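Local coordinates for protein ribonuclease H (Uncultured organism, PDB 3U3G) that probably cleaves the RNA strand of RNA/DNA hybrids as a type 1 ribonuclease H, at residues 57-67 against 108-116; 31-39 against 126-134. All coordinates share one frame; numbering follows the deposited sequence.

Interaction 1: residues 57-67 against 108-116; sequences LEDLQMFGDKL and MERVPNLVF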
ATOM      1  N   LEU A  57       0.306  -4.528   4.700  1.00  6.43           N
ATOM      2  CA  LEU A  57       0.483  -5.921   5.114  1.00  7.39           C
ATOM      3  C   LEU A  57       0.690  -6.088   6.623  1.00  6.62           C
ATOM      4  O   LEU A  57       0.206  -7.067   7.205  1.00  7.71           O
ATOM      5  CB  LEU A  57       1.630  -6.566   4.333  1.00  8.14           C
ATOM      6  CG  LEU A  57       1.306  -6.699   2.844  1.00  7.49           C
ATOM      7  CD1 LEU A  57       2.591  -7.041   2.096  1.00 10.42           C
ATOM      8  CD2 LEU A  57       0.266  -7.805   2.597  1.00 13.85           C
ATOM      9  N   GLU A  58       1.322  -5.102   7.257  1.00  5.33           N
ATOM     10  CA  GLU A  58       1.442  -5.063   8.707  1.00  6.90           C
ATOM     11  C   GLU A  58       0.091  -4.802   9.370  1.00  6.84           C
ATOM     12  O   GLU A  58      -0.290  -5.488  10.330  1.00  6.99           O
ATOM     13  CB  GLU A  58       2.469  -3.998   9.097  1.00  8.83           C
ATOM     14  CG  GLU A  58       2.498  -3.593  10.559  1.00 12.29           C
ATOM     15  CD  GLU A  58       3.421  -4.447  11.396  1.00 12.32           C
ATOM     16  OE1 GLU A  58       3.752  -5.575  10.945  1.00 14.65           O
ATOM     17  OE2 GLU A  58       3.617  -4.087  12.589  1.00 11.80           O
ATOM     18  N   ASP A  59      -0.635  -3.814   8.856  1.00  7.03           N
ATOM     19  CA  ASP A  59      -1.961  -3.487   9.383  1.00  6.95           C
ATOM     20  C   ASP A  59      -2.825  -4.735   9.378  1.00  9.72           C
ATOM     21  O   ASP A  59      -3.580  -4.983  10.314  1.00  9.01           O
ATOM     22  CB  ASP A  59      -2.622  -2.431   8.497  1.00  7.88           C
ATOM     23  CG  ASP A  59      -1.966  -1.058   8.615  1.00  8.59           C
ATOM     24  OD1 ASP A  59      -1.388  -0.734   9.674  1.00  8.81           O
ATOM     25  OD2 ASP A  59      -2.228  -0.232   7.720  1.00  8.46           O
ATOM     26  N   LEU A  60      -2.742  -5.503   8.295  1.00  6.85           N
ATOM     27  CA  LEU A  60      -3.570  -6.697   8.184  1.00  8.27           C
ATOM     28  C   LEU A  60      -3.444  -7.632   9.387  1.00  8.33           C
ATOM     29  O   LEU A  60      -4.394  -8.350   9.725  1.00  8.40           O
ATOM     30  CB  LEU A  60      -3.252  -7.455   6.891  1.00  9.28           C
ATOM     31  CG  LEU A  60      -3.865  -6.857   5.631  1.00 11.79           C
ATOM     32  CD1 LEU A  60      -3.454  -7.673   4.410  1.00 13.56           C
ATOM     33  CD2 LEU A  60      -5.388  -6.830   5.785  1.00 16.97           C
ATOM     34  N   GLN A  61      -2.247  -7.745   9.966  1.00  8.20           N
ATOM     35  CA  GLN A  61      -2.066  -8.639  11.103  1.00  8.64           C
ATOM     36  C   GLN A  61      -2.985  -8.307  12.268  1.00  9.02           C
ATOM     37  O   GLN A  61      -3.308  -9.165  13.083  1.00  9.52           O
ATOM     38  CB  GLN A  61      -0.624  -8.637  11.582  1.00  8.90           C
ATOM     39  CG  GLN A  61       0.381  -9.005  10.507  1.00 10.08           C
ATOM     40  CD  GLN A  61       1.420  -9.990  11.006  1.00 20.06           C
ATOM     41  OE1 GLN A  61       1.207 -11.201  10.981  1.00 17.96           O
ATOM     42  NE2 GLN A  61       2.490  -9.467  11.589  1.00 18.73           N
ATOM     43  N   MET A  62      -3.440  -7.060  12.338  1.00  7.07           N
ATOM     44  CA  MET A  62      -4.277  -6.664  13.455  1.00  8.09           C
ATOM     45  C   MET A  62      -5.696  -7.228  13.413  1.00 10.36           C
ATOM     46  O   MET A  62      -6.376  -7.249  14.435  1.00 10.33           O
ATOM     47  CB  MET A  62      -4.288  -5.150  13.591  1.00 10.51           C
ATOM     48  CG  MET A  62      -2.900  -4.574  13.836  1.00  9.88           C
ATOM     49  SD  MET A  62      -2.199  -5.008  15.448  1.00  9.00           S
ATOM     50  CE  MET A  62      -2.960  -3.716  16.439  1.00 10.50           C
ATOM     51  N   PHE A  63      -6.092  -7.772  12.261  1.00  8.55           N
ATOM     52  CA  PHE A  63      -7.377  -8.467  12.146  1.00  9.30           C
ATOM     53  C   PHE A  63      -7.346  -9.807  12.848  1.00 11.20           C
ATOM     54  O   PHE A  63      -8.397 -10.406  13.081  1.00 12.52           O
ATOM     55  CB  PHE A  63      -7.776  -8.638  10.673  1.00  9.41           C
ATOM     56  CG  PHE A  63      -8.262  -7.372  10.027  1.00  8.80           C
ATOM     57  CD1 PHE A  63      -9.550  -6.906  10.270  1.00  9.09           C
ATOM     58  CD2 PHE A  63      -7.462  -6.684   9.123  1.00 11.01           C
ATOM     59  CE1 PHE A  63     -10.017  -5.753   9.651  1.00 12.39           C
ATOM     60  CE2 PHE A  63      -7.932  -5.559   8.463  1.00 10.25           C
ATOM     61  CZ  PHE A  63      -9.211  -5.072   8.748  1.00 10.32           C
ATOM     62  N   GLY A  64      -6.145 -10.356  13.029  1.00  9.40           N
ATOM     63  CA  GLY A  64      -5.973 -11.580  13.782  1.00 12.89           C
ATOM     64  C   GLY A  64      -6.885 -12.647  13.252  1.00 17.15           C
ATOM     65  O   GLY A  64      -6.804 -13.013  12.080  1.00 14.79           O
ATOM     66  N   ASP A  65      -7.766 -13.136  14.120  1.00 15.53           N
ATOM     67  CA  ASP A  65      -8.625 -14.253  13.775  1.00 15.35           C
ATOM     68  C   ASP A  65      -9.495 -14.002  12.546  1.00 17.71           C
ATOM     69  O   ASP A  65      -9.726 -14.917  11.754  1.00 21.97           O
ATOM     70  CB  ASP A  65      -9.471 -14.697  14.982  1.00 15.48           C
ATOM     71  CG  ASP A  65     -10.428 -13.608  15.492  1.00 23.89           C
ATOM     72  OD1 ASP A  65     -10.167 -12.388  15.323  1.00 24.20           O
ATOM     73  OD2 ASP A  65     -11.405 -13.983  16.175  1.00 35.04           O
ATOM     74  N   LYS A  66      -9.882 -12.744  12.338  1.00 17.24           N
ATOM     75  CA  LYS A  66     -10.811 -12.390  11.268  1.00 15.10           C
ATOM     76  C   LYS A  66     -10.157 -12.512   9.896  1.00 20.91           C
ATOM     77  O   LYS A  66     -10.838 -12.538   8.871  1.00 22.49           O
ATOM     78  CB  LYS A  66     -11.369 -10.978  11.468  1.00 20.42           C
ATOM     79  CG  LYS A  66     -12.370 -10.848  12.598  1.00 24.76           C
ATOM     80  CD  LYS A  66     -13.793 -11.021  12.097  1.00 43.32           C
ATOM     81  CE  LYS A  66     -14.376 -12.346  12.552  1.00 43.80           C
ATOM     82  NZ  LYS A  66     -14.711 -12.338  14.005  1.00 42.77           N
ATOM     83  N   LEU A  67      -8.836 -12.662   9.880  1.00 19.65           N
ATOM     84  CA  LEU A  67      -8.099 -12.737   8.626  1.00 21.36           C
ATOM     85  C   LEU A  67      -8.178 -14.116   7.984  1.00 27.06           C
ATOM     86  O   LEU A  67      -7.948 -14.267   6.781  1.00 26.10           O
ATOM     87  CB  LEU A  67      -6.641 -12.319   8.846  1.00 24.46           C
ATOM     88  CG  LEU A  67      -5.824 -11.907   7.620  1.00 24.92           C
ATOM     89  CD1 LEU A  67      -6.430 -10.680   6.937  1.00 22.93           C
ATOM     90  CD2 LEU A  67      -4.384 -11.636   8.038  1.00 21.62           C
ATOM     91  N   MET A 108       2.881 -13.968   0.548  1.00 11.59           N
ATOM     92  CA  MET A 108       2.747 -15.424   0.534  1.00 13.17           C
ATOM     93  C   MET A 108       2.516 -16.020   1.919  1.00 14.59           C
ATOM     94  O   MET A 108       1.754 -16.969   2.082  1.00 17.09           O
ATOM     95  CB  MET A 108       3.954 -16.078  -0.141  1.00 14.73           C
ATOM     96  CG  MET A 108       3.885 -17.591  -0.189  1.00 22.83           C
ATOM     97  SD  MET A 108       2.801 -18.207  -1.497  1.00 37.93           S
ATOM     98  CE  MET A 108       3.802 -17.880  -2.951  1.00 31.56           C
ATOM     99  N   GLU A 109       3.181 -15.499   2.912  1.00 13.55           N
ATOM    100  CA  GLU A 109       3.095 -16.020   4.254  1.00 16.33           C
ATOM    101  C   GLU A 109       1.794 -15.633   4.919  1.00 14.68           C
ATOM    102  O   GLU A 109       1.221 -16.437   5.546  1.00 19.36           O
ATOM    103  CB  GLU A 109       4.293 -15.516   5.065  1.00 17.60           C
ATOM    104  CG  GLU A 109       4.170 -15.680   6.576  1.00 29.14           C
ATOM    105  CD  GLU A 109       5.413 -15.319   7.274  1.00 39.66           C
ATOM    106  OE1 GLU A 109       5.577 -14.158   7.634  1.00 37.44           O
ATOM    107  OE2 GLU A 109       6.249 -16.213   7.341  1.00 47.80           O
ATOM    108  N   ARG A 110       1.387 -14.379   4.827  1.00 12.36           N
ATOM    109  CA  ARG A 110       0.234 -13.867   5.591  1.00 12.48           C
ATOM    110  C   ARG A 110      -1.088 -13.967   4.832  1.00 13.08           C
ATOM    111  O   ARG A 110      -2.113 -14.090   5.419  1.00 15.38           O
ATOM    112  CB  ARG A 110       0.424 -12.391   5.955  1.00 14.20           C
ATOM    113  CG  ARG A 110       1.515 -12.117   6.926  1.00 14.64           C
ATOM    114  CD  ARG A 110       1.527 -10.646   7.402  1.00 12.98           C
ATOM    115  NE  ARG A 110       2.800 -10.468   7.961  1.00 12.14           N
ATOM    116  CZ  ARG A 110       3.432  -9.334   8.072  1.00 13.84           C
ATOM    117  NH1 ARG A 110       2.868  -8.210   7.720  1.00 10.09           N
ATOM    118  NH2 ARG A 110       4.671  -9.327   8.499  1.00 14.30           N
ATOM    119  N   VAL A 111      -1.023 -13.763   3.522  1.00 11.13           N
ATOM    120  CA  VAL A 111      -2.238 -13.585   2.709  1.00 14.68           C
ATOM    121  C   VAL A 111      -2.037 -14.109   1.287  1.00 12.57           C
ATOM    122  O   VAL A 111      -2.043 -13.373   0.387  1.00 12.33           O
ATOM    123  CB  VAL A 111      -2.762 -12.114   2.661  1.00 17.74           C
ATOM    124  CG1 VAL A 111      -3.559 -11.765   3.766  1.00 22.14           C
ATOM    125  CG2 VAL A 111      -1.660 -11.173   2.601  1.00 16.42           C
ATOM    126  N   PRO A 112      -1.836 -15.408   1.130  1.00 12.03           N
ATOM    127  CA  PRO A 112      -1.388 -15.907  -0.169  1.00 13.87           C
ATOM    128  C   PRO A 112      -2.440 -15.772  -1.275  1.00 12.98           C
ATOM    129  O   PRO A 112      -2.094 -15.801  -2.462  1.00 16.82           O
ATOM    130  CB  PRO A 112      -1.094 -17.392   0.106  1.00 15.94           C
ATOM    131  CG  PRO A 112      -1.820 -17.698   1.374  1.00 15.60           C
ATOM    132  CD  PRO A 112      -1.731 -16.436   2.176  1.00 15.08           C
ATOM    133  N   ASN A 113      -3.678 -15.475  -0.903  1.00 15.23           N
ATOM    134  CA  ASN A 113      -4.700 -15.244  -1.920  1.00 17.21           C
ATOM    135  C   ASN A 113      -5.018 -13.779  -2.166  1.00 15.51           C
ATOM    136  O   ASN A 113      -5.947 -13.462  -2.900  1.00 15.75           O
ATOM    137  CB  ASN A 113      -5.968 -16.016  -1.585  1.00 18.55           C
ATOM    138  CG  ASN A 113      -5.726 -17.505  -1.490  1.00 24.61           C
ATOM    139  OD1 ASN A 113      -5.054 -18.092  -2.346  1.00 23.31           O
ATOM    140  ND2 ASN A 113      -6.126 -18.090  -0.367  1.00 23.78           N
ATOM    141  N   LEU A 114      -4.215 -12.887  -1.594  1.00 14.11           N
ATOM    142  CA  LEU A 114      -4.273 -11.462  -1.915  0.50 11.72           C
ATOM    143  C   LEU A 114      -4.275 -11.255  -3.419  1.00 13.29           C
ATOM    144  O   LEU A 114      -3.431 -11.826  -4.118  1.00 15.40           O
ATOM    145  CB  LEU A 114      -3.055 -10.750  -1.322  0.50 12.70           C
ATOM    146  CG  LEU A 114      -2.951  -9.246  -1.574  0.50  9.34           C
ATOM    147  CD1 LEU A 114      -4.115  -8.542  -0.891  0.50 12.11           C
ATOM    148  CD2 LEU A 114      -1.622  -8.719  -1.074  0.50 12.89           C
ATOM    149  N   VAL A 115      -5.139 -10.369  -3.904  1.00 11.46           N
ATOM    150  CA  VAL A 115      -5.100  -9.940  -5.300  1.00 12.35           C
ATOM    151  C   VAL A 115      -4.874  -8.449  -5.419  1.00 11.65           C
ATOM    152  O   VAL A 115      -5.164  -7.697  -4.491  1.00  9.97           O
ATOM    153  CB  VAL A 115      -6.340 -10.339  -6.093  1.00 15.92           C
ATOM    154  CG1 VAL A 115      -6.475 -11.847  -6.142  1.00 22.39           C
ATOM    155  CG2 VAL A 115      -7.572  -9.710  -5.511  1.00 16.44           C
ATOM    156  N   PHE A 116      -4.228  -8.049  -6.503  1.00  9.58           N
ATOM    157  CA  PHE A 116      -3.961  -6.646  -6.802  1.00 10.11           C
ATOM    158  C   PHE A 116      -4.853  -6.163  -7.944  1.00  9.09           C
ATOM    159  O   PHE A 116      -5.097  -6.898  -8.916  1.00 10.77           O
ATOM    160  CB  PHE A 116      -2.496  -6.464  -7.207  1.00 11.15           C
ATOM    161  CG  PHE A 116      -1.522  -6.724  -6.092  1.00 10.13           C
ATOM    162  CD1 PHE A 116      -1.055  -5.672  -5.317  1.00 12.49           C
ATOM    163  CD2 PHE A 116      -0.976  -7.982  -5.904  1.00 12.60           C
ATOM    164  CE1 PHE A 116      -0.167  -5.904  -4.279  1.00 15.43           C
ATOM    165  CE2 PHE A 116      -0.101  -8.221  -4.843  1.00 13.30           C
ATOM    166  CZ  PHE A 116       0.291  -7.174  -4.039  1.00 11.68           C
TER
HETATM  167  O   HOH W   1       5.726  -6.906   9.834  1.00 14.42           O
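In this RNase H fold, R110 and V111, where the chain leaves helix 94-110 on its way to edge strand 115-118, pack against L57 and L60 near the C-terminal end of helix 45-60 and against Q61 just after them. The guanidinium of R110 is stacked flat against the side-chain amide of Q61 in an offset stack, the two planes only 9° apart and Q61 CD 3.4 Å from R110 NE. Q61 reaches this position because its chain bends at chi2 (-135°), which lays the amide over one guanidinium face. At the edge of the same group, R110 NH1 gives a weak hydrogen bond to L57 O (2.9 Å, 143° at the hydrogen), while a water accepts from R110 NH2 and donates to E58 OE1. Were R110 replaced by an alanine, the Q61 amide would probably lose its stacking partner and turn more freely, and L57 O would lack this donor. On the sheet side of this polar layer the contact is apolar, and L60 also touches I4 and I6 of strand 3-12. A type I beta turn from V111 to L114 leads into the strand; L57 CD2 meets V111 CG2 at 3.9 Å, and L60 CD1 touches V111 CG1.

Interaction 2: residues 31-39 against 126-134; sequences NTLHESSAY and RADELVNEA
C-terminal helix 125-139 of the RNase H fold packs on the face of the central sheet, and here its residues R126, L130 and A134 run along edge strand 32-41, touching T32, E35 and S37. The axes of helix segment 126-134 and strand segment 32-39 approach to 6.6 Å, their directions 35° apart. Near the start of the helix, R126 NH2 bonds to both E35 OE2 and T32 OG1. The salt bridge to E35 OE2 is short (2.7 Å) and nearly straight at 168°; it uses the anti lone pair of the oxygen and lies close to the guanidinium plane, although the carboxylate itself is turned 55° from that plane. R126 NH2 meets T32 OG1 at 3.0 Å, again near the plane. Two waters complete the network, one joining R126 NE to E35 OE2 and the other R126 NH1 to T32 OG1, so every nitrogen of the group is engaged. One turn further on, L130 lays CD1 against S36 O (3.5 Å), with CD2 near S37 CB, and its side chain also reaches V24 of the neighbouring strand. The methyl of A134 sits close over the strand backbone, CB 3.4 Å from A38 C. S37 OG, turned away from the S37 backbone N, donates to L130 O at 2.8 Å, approaching from the face opposite A134 N, so the helical carbonyl takes two donors.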
ATOM      1  N   ASN A  31     -17.446   0.343   3.807  1.00  8.11           N
ATOM      2  CA  ASN A  31     -17.299   1.006   5.098  1.00  7.84           C
ATOM      3  C   ASN A  31     -15.864   0.878   5.620  1.00  7.26           C
ATOM      4  O   ASN A  31     -15.241  -0.180   5.497  1.00  8.53           O
ATOM      5  CB  ASN A  31     -18.312   0.460   6.101  1.00  7.12           C
ATOM      6  CG  ASN A  31     -19.686   1.060   5.920  1.00 10.20           C
ATOM      7  OD1 ASN A  31     -20.705   0.352   5.953  1.00 13.83           O
ATOM      8  ND2 ASN A  31     -19.727   2.356   5.688  1.00  8.00           N
ATOM      9  N   THR A  32     -15.369   1.944   6.231  1.00  8.74           N
ATOM     10  CA  THR A  32     -13.997   1.991   6.731  1.00  8.78           C
ATOM     11  C   THR A  32     -13.752   1.028   7.878  1.00  8.42           C
ATOM     12  O   THR A  32     -14.515   0.993   8.868  1.00 10.51           O
ATOM     13  CB  THR A  32     -13.677   3.402   7.217  1.00 11.41           C
ATOM     14  OG1 THR A  32     -13.904   4.321   6.153  1.00 14.36           O
ATOM     15  CG2 THR A  32     -12.225   3.496   7.656  1.00 12.06           C
ATOM     16  N   LEU A  33     -12.685   0.247   7.739  1.00  7.03           N
ATOM     17  CA  LEU A  33     -12.196  -0.596   8.817  1.00  7.04           C
ATOM     18  C   LEU A  33     -10.955   0.016   9.458  1.00  7.74           C
ATOM     19  O   LEU A  33     -10.651  -0.270  10.615  1.00  8.49           O
ATOM     20  CB  LEU A  33     -11.879  -1.996   8.283  1.00  8.49           C
ATOM     21  CG  LEU A  33     -13.099  -2.753   7.766  1.00  7.91           C
ATOM     22  CD1 LEU A  33     -12.679  -4.024   7.045  1.00  9.69           C
ATOM     23  CD2 LEU A  33     -14.038  -3.062   8.931  1.00 11.95           C
ATOM     24  N   HIS A  34     -10.178   0.765   8.680  1.00  6.38           N
ATOM     25  CA  HIS A  34      -8.903   1.292   9.188  1.00  7.50           C
ATOM     26  C   HIS A  34      -8.370   2.329   8.217  1.00  8.59           C
ATOM     27  O   HIS A  34      -8.648   2.259   7.005  1.00  8.09           O
ATOM     28  CB  HIS A  34      -7.878   0.156   9.344  1.00  7.91           C
ATOM     29  CG  HIS A  34      -6.596   0.595   9.974  1.00  7.30           C
ATOM     30  ND1 HIS A  34      -6.485   0.884  11.318  1.00  7.98           N
ATOM     31  CD2 HIS A  34      -5.369   0.799   9.438  1.00  9.49           C
ATOM     32  CE1 HIS A  34      -5.263   1.329  11.562  1.00  8.85           C
ATOM     33  NE2 HIS A  34      -4.568   1.289  10.438  1.00 10.75           N
ATOM     34  N   GLU A  35      -7.637   3.305   8.751  1.00  8.33           N
ATOM     35  CA  GLU A  35      -6.771   4.157   7.945  1.00  9.49           C
ATOM     36  C   GLU A  35      -5.392   4.234   8.581  1.00  7.98           C
ATOM     37  O   GLU A  35      -5.284   4.416   9.794  1.00  8.86           O
ATOM     38  CB  GLU A  35      -7.369   5.566   7.831  1.00  9.81           C
ATOM     39  CG  GLU A  35      -8.728   5.613   7.128  1.00  9.61           C
ATOM     40  CD  GLU A  35      -9.234   7.031   6.918  1.00 14.83           C
ATOM     41  OE1 GLU A  35      -8.791   7.947   7.640  1.00 18.88           O
ATOM     42  OE2 GLU A  35     -10.093   7.212   6.032  1.00 17.76           O
ATOM     43  N   SER A  36      -4.347   4.248   7.757  1.00  6.81           N
ATOM     44  CA  SER A  36      -2.991   4.564   8.220  1.00  6.68           C
ATOM     45  C   SER A  36      -2.501   5.801   7.465  1.00  8.22           C
ATOM     46  O   SER A  36      -2.617   5.870   6.232  1.00  8.48           O
ATOM     47  CB  SER A  36      -2.070   3.389   7.924  1.00  8.13           C
ATOM     48  OG  SER A  36      -2.431   2.252   8.710  1.00  8.57           O
ATOM     49  N   SER A  37      -1.868   6.723   8.178  1.00 10.42           N
ATOM     50  CA  SER A  37      -1.248   7.903   7.582  1.00 10.35           C
ATOM     51  C   SER A  37       0.056   8.138   8.329  1.00 10.99           C
ATOM     52  O   SER A  37       0.035   8.319   9.540  1.00 13.06           O
ATOM     53  CB  SER A  37      -2.169   9.109   7.791  1.00 13.25           C
ATOM     54  OG  SER A  37      -1.522  10.311   7.425  1.00 13.77           O
ATOM     55  N   ALA A  38       1.194   7.993   7.658  1.00 10.37           N
ATOM     56  CA  ALA A  38       2.472   8.029   8.364  1.00 11.38           C
ATOM     57  C   ALA A  38       3.552   8.761   7.577  1.00 10.26           C
ATOM     58  O   ALA A  38       3.678   8.574   6.372  1.00 10.45           O
ATOM     59  CB  ALA A  38       2.931   6.622   8.722  1.00 14.04           C
ATOM     60  N   TYR A  39       4.371   9.535   8.284  1.00  9.92           N
ATOM     61  CA  TYR A  39       5.610  10.067   7.731  1.00 12.05           C
ATOM     62  C   TYR A  39       6.693   9.008   7.830  1.00 11.15           C
ATOM     63  O   TYR A  39       6.822   8.330   8.863  1.00 14.58           O
ATOM     64  CB  TYR A  39       6.014  11.295   8.544  1.00 13.97           C
ATOM     65  CG  TYR A  39       7.313  11.918   8.123  1.00 12.74           C
ATOM     66  CD1 TYR A  39       7.432  12.537   6.888  1.00 15.00           C
ATOM     67  CD2 TYR A  39       8.410  11.937   8.984  1.00 12.96           C
ATOM     68  CE1 TYR A  39       8.638  13.093   6.486  1.00 16.69           C
ATOM     69  CE2 TYR A  39       9.617  12.501   8.595  1.00 14.96           C
ATOM     70  CZ  TYR A  39       9.716  13.079   7.345  1.00 16.50           C
ATOM     71  OH  TYR A  39      10.933  13.592   6.937  1.00 21.12           O
ATOM     72  N   ARG A 126      -8.453   9.187  -1.389  1.00 13.27           N
ATOM     73  CA  ARG A 126      -8.357   9.129   0.069  1.00 13.38           C
ATOM     74  C   ARG A 126      -6.932   8.786   0.535  1.00 10.71           C
ATOM     75  O   ARG A 126      -6.358   9.470   1.386  1.00 12.23           O
ATOM     76  CB  ARG A 126      -9.340   8.110   0.644  1.00 15.34           C
ATOM     77  CG  ARG A 126     -10.779   8.583   0.708  1.00 21.72           C
ATOM     78  CD  ARG A 126     -11.681   7.457   1.187  1.00 23.97           C
ATOM     79  NE  ARG A 126     -11.463   7.122   2.594  1.00 25.06           N
ATOM     80  CZ  ARG A 126     -12.139   6.174   3.238  1.00 25.03           C
ATOM     81  NH1 ARG A 126     -12.909   5.342   2.550  1.00 20.35           N
ATOM     82  NH2 ARG A 126     -11.962   5.982   4.543  1.00 15.56           N
ATOM     83  N   ALA A 127      -6.371   7.724  -0.034  1.00 10.53           N
ATOM     84  CA  ALA A 127      -5.005   7.333   0.311  1.00 11.11           C
ATOM     85  C   ALA A 127      -4.018   8.452  -0.009  1.00 10.05           C
ATOM     86  O   ALA A 127      -3.060   8.668   0.728  1.00 10.79           O
ATOM     87  CB  ALA A 127      -4.622   6.045  -0.389  1.00 11.69           C
ATOM     88  N   ASP A 128      -4.197   9.110  -1.152  1.00 11.04           N
ATOM     89  CA  ASP A 128      -3.370  10.272  -1.465  1.00 12.07           C
ATOM     90  C   ASP A 128      -3.459  11.372  -0.408  1.00 11.65           C
ATOM     91  O   ASP A 128      -2.445  11.980  -0.047  1.00 12.34           O
ATOM     92  CB  ASP A 128      -3.710  10.820  -2.856  1.00 11.74           C
ATOM     93  CG  ASP A 128      -2.957  12.100  -3.187  1.00 18.36           C
ATOM     94  OD1 ASP A 128      -1.794  12.010  -3.612  1.00 21.70           O
ATOM     95  OD2 ASP A 128      -3.500  13.195  -2.923  1.00 23.56           O
ATOM     96  N   GLU A 129      -4.672  11.652   0.062  1.00 12.71           N
ATOM     97  CA  GLU A 129      -4.860  12.637   1.120  1.00 13.98           C
ATOM     98  C   GLU A 129      -4.098  12.239   2.376  1.00 12.77           C
ATOM     99  O   GLU A 129      -3.471  13.078   3.033  1.00 13.74           O
ATOM    100  CB  GLU A 129      -6.350  12.828   1.448  1.00 18.26           C
ATOM    101  CG  GLU A 129      -7.238  13.127   0.249  1.00 31.60           C
ATOM    102  CD  GLU A 129      -8.732  13.005   0.564  1.00 44.03           C
ATOM    103  OE1 GLU A 129      -9.095  12.846   1.751  1.00 42.48           O
ATOM    104  OE2 GLU A 129      -9.546  13.054  -0.385  1.00 48.78           O
ATOM    105  N   LEU A 130      -4.103  10.943   2.680  1.00 12.07           N
ATOM    106  CA  LEU A 130      -3.439  10.461   3.885  1.00 12.27           C
ATOM    107  C   LEU A 130      -1.926  10.661   3.792  1.00 10.66           C
ATOM    108  O   LEU A 130      -1.275  11.037   4.766  1.00 10.59           O
ATOM    109  CB  LEU A 130      -3.770   8.981   4.113  1.00 10.63           C
ATOM    110  CG  LEU A 130      -5.227   8.679   4.468  1.00 11.73           C
ATOM    111  CD1 LEU A 130      -5.426   7.171   4.626  1.00 13.95           C
ATOM    112  CD2 LEU A 130      -5.613   9.404   5.743  1.00 15.58           C
ATOM    113  N   VAL A 131      -1.360  10.402   2.615  1.00 10.57           N
ATOM    114  CA  VAL A 131       0.061  10.670   2.374  1.00  9.65           C
ATOM    115  C   VAL A 131       0.368  12.137   2.675  1.00 11.19           C
ATOM    116  O   VAL A 131       1.302  12.460   3.405  1.00 10.27           O
ATOM    117  CB  VAL A 131       0.435  10.355   0.900  1.00  8.92           C
ATOM    118  CG1 VAL A 131       1.836  10.889   0.569  1.00 11.09           C
ATOM    119  CG2 VAL A 131       0.357   8.852   0.638  1.00 11.33           C
ATOM    120  N   ASN A 132      -0.412  13.029   2.070  1.00 10.48           N
ATOM    121  CA  ASN A 132      -0.116  14.448   2.149  1.00 12.18           C
ATOM    122  C   ASN A 132      -0.389  15.033   3.532  1.00 13.61           C
ATOM    123  O   ASN A 132       0.355  15.886   3.998  1.00 14.83           O
ATOM    124  CB  ASN A 132      -0.886  15.201   1.067  1.00 13.36           C
ATOM    125  CG  ASN A 132      -0.263  15.030  -0.309  1.00 18.90           C
ATOM    126  OD1 ASN A 132      -0.829  14.361  -1.173  1.00 29.10           O
ATOM    127  ND2 ASN A 132       0.977  15.478  -0.452  1.00 17.26           N
ATOM    128  N   GLU A 133      -1.341  14.448   4.247  1.00 14.54           N
ATOM    129  CA  GLU A 133      -1.589  14.810   5.642  1.00 13.22           C
ATOM    130  C   GLU A 133      -0.360  14.522   6.502  1.00 13.71           C
ATOM    131  O   GLU A 133       0.078  15.373   7.296  1.00 14.81           O
ATOM    132  CB  GLU A 133      -2.807  14.043   6.159  1.00 15.69           C
ATOM    133  CG  GLU A 133      -3.277  14.413   7.555  1.00 24.55           C
ATOM    134  CD  GLU A 133      -4.484  13.586   8.003  1.00 28.92           C
ATOM    135  OE1 GLU A 133      -5.224  13.086   7.129  1.00 26.76           O
ATOM    136  OE2 GLU A 133      -4.611  13.325   9.217  1.00 41.43           O
ATOM    137  N   ALA A 134       0.226  13.345   6.307  1.00 11.70           N
ATOM    138  CA  ALA A 134       1.388  12.927   7.068  1.00 14.02           C
ATOM    139  C   ALA A 134       2.588  13.813   6.763  1.00 14.25           C
ATOM    140  O   ALA A 134       3.302  14.215   7.677  1.00 13.32           O
ATOM    141  CB  ALA A 134       1.714  11.458   6.802  1.00 14.53           C
TER
HETATM  142  O   HOH W   2     -15.277   4.168   3.754  1.00 15.85           O
HETATM  143  O   HOH W   3     -10.065   9.236   4.266  1.00 25.56           O

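Interactions 1 and 2 have their centres about 19 Å apart and reach the same mixed sheet, at or near its two edge strands, 115-118 and 32-41. Helix 45-60 packs on the sheet face away from helix 125-139, giving the layered arrangement of the RNase H fold. Along the chain, interaction 1 is nested inside the loop closed by interaction 2: strand 32-41 leads into helix 45-60, and strand 115-118 into helix 125-139. They also touch directly, D59 OD2 probably hydrogen-bonding S36 OG at 2.7 Å and F63 packing on L33. Strand 32-41 thus meets helix 125-139 on one side and the later turns of helix 45-60, with R55 and D59, on the other.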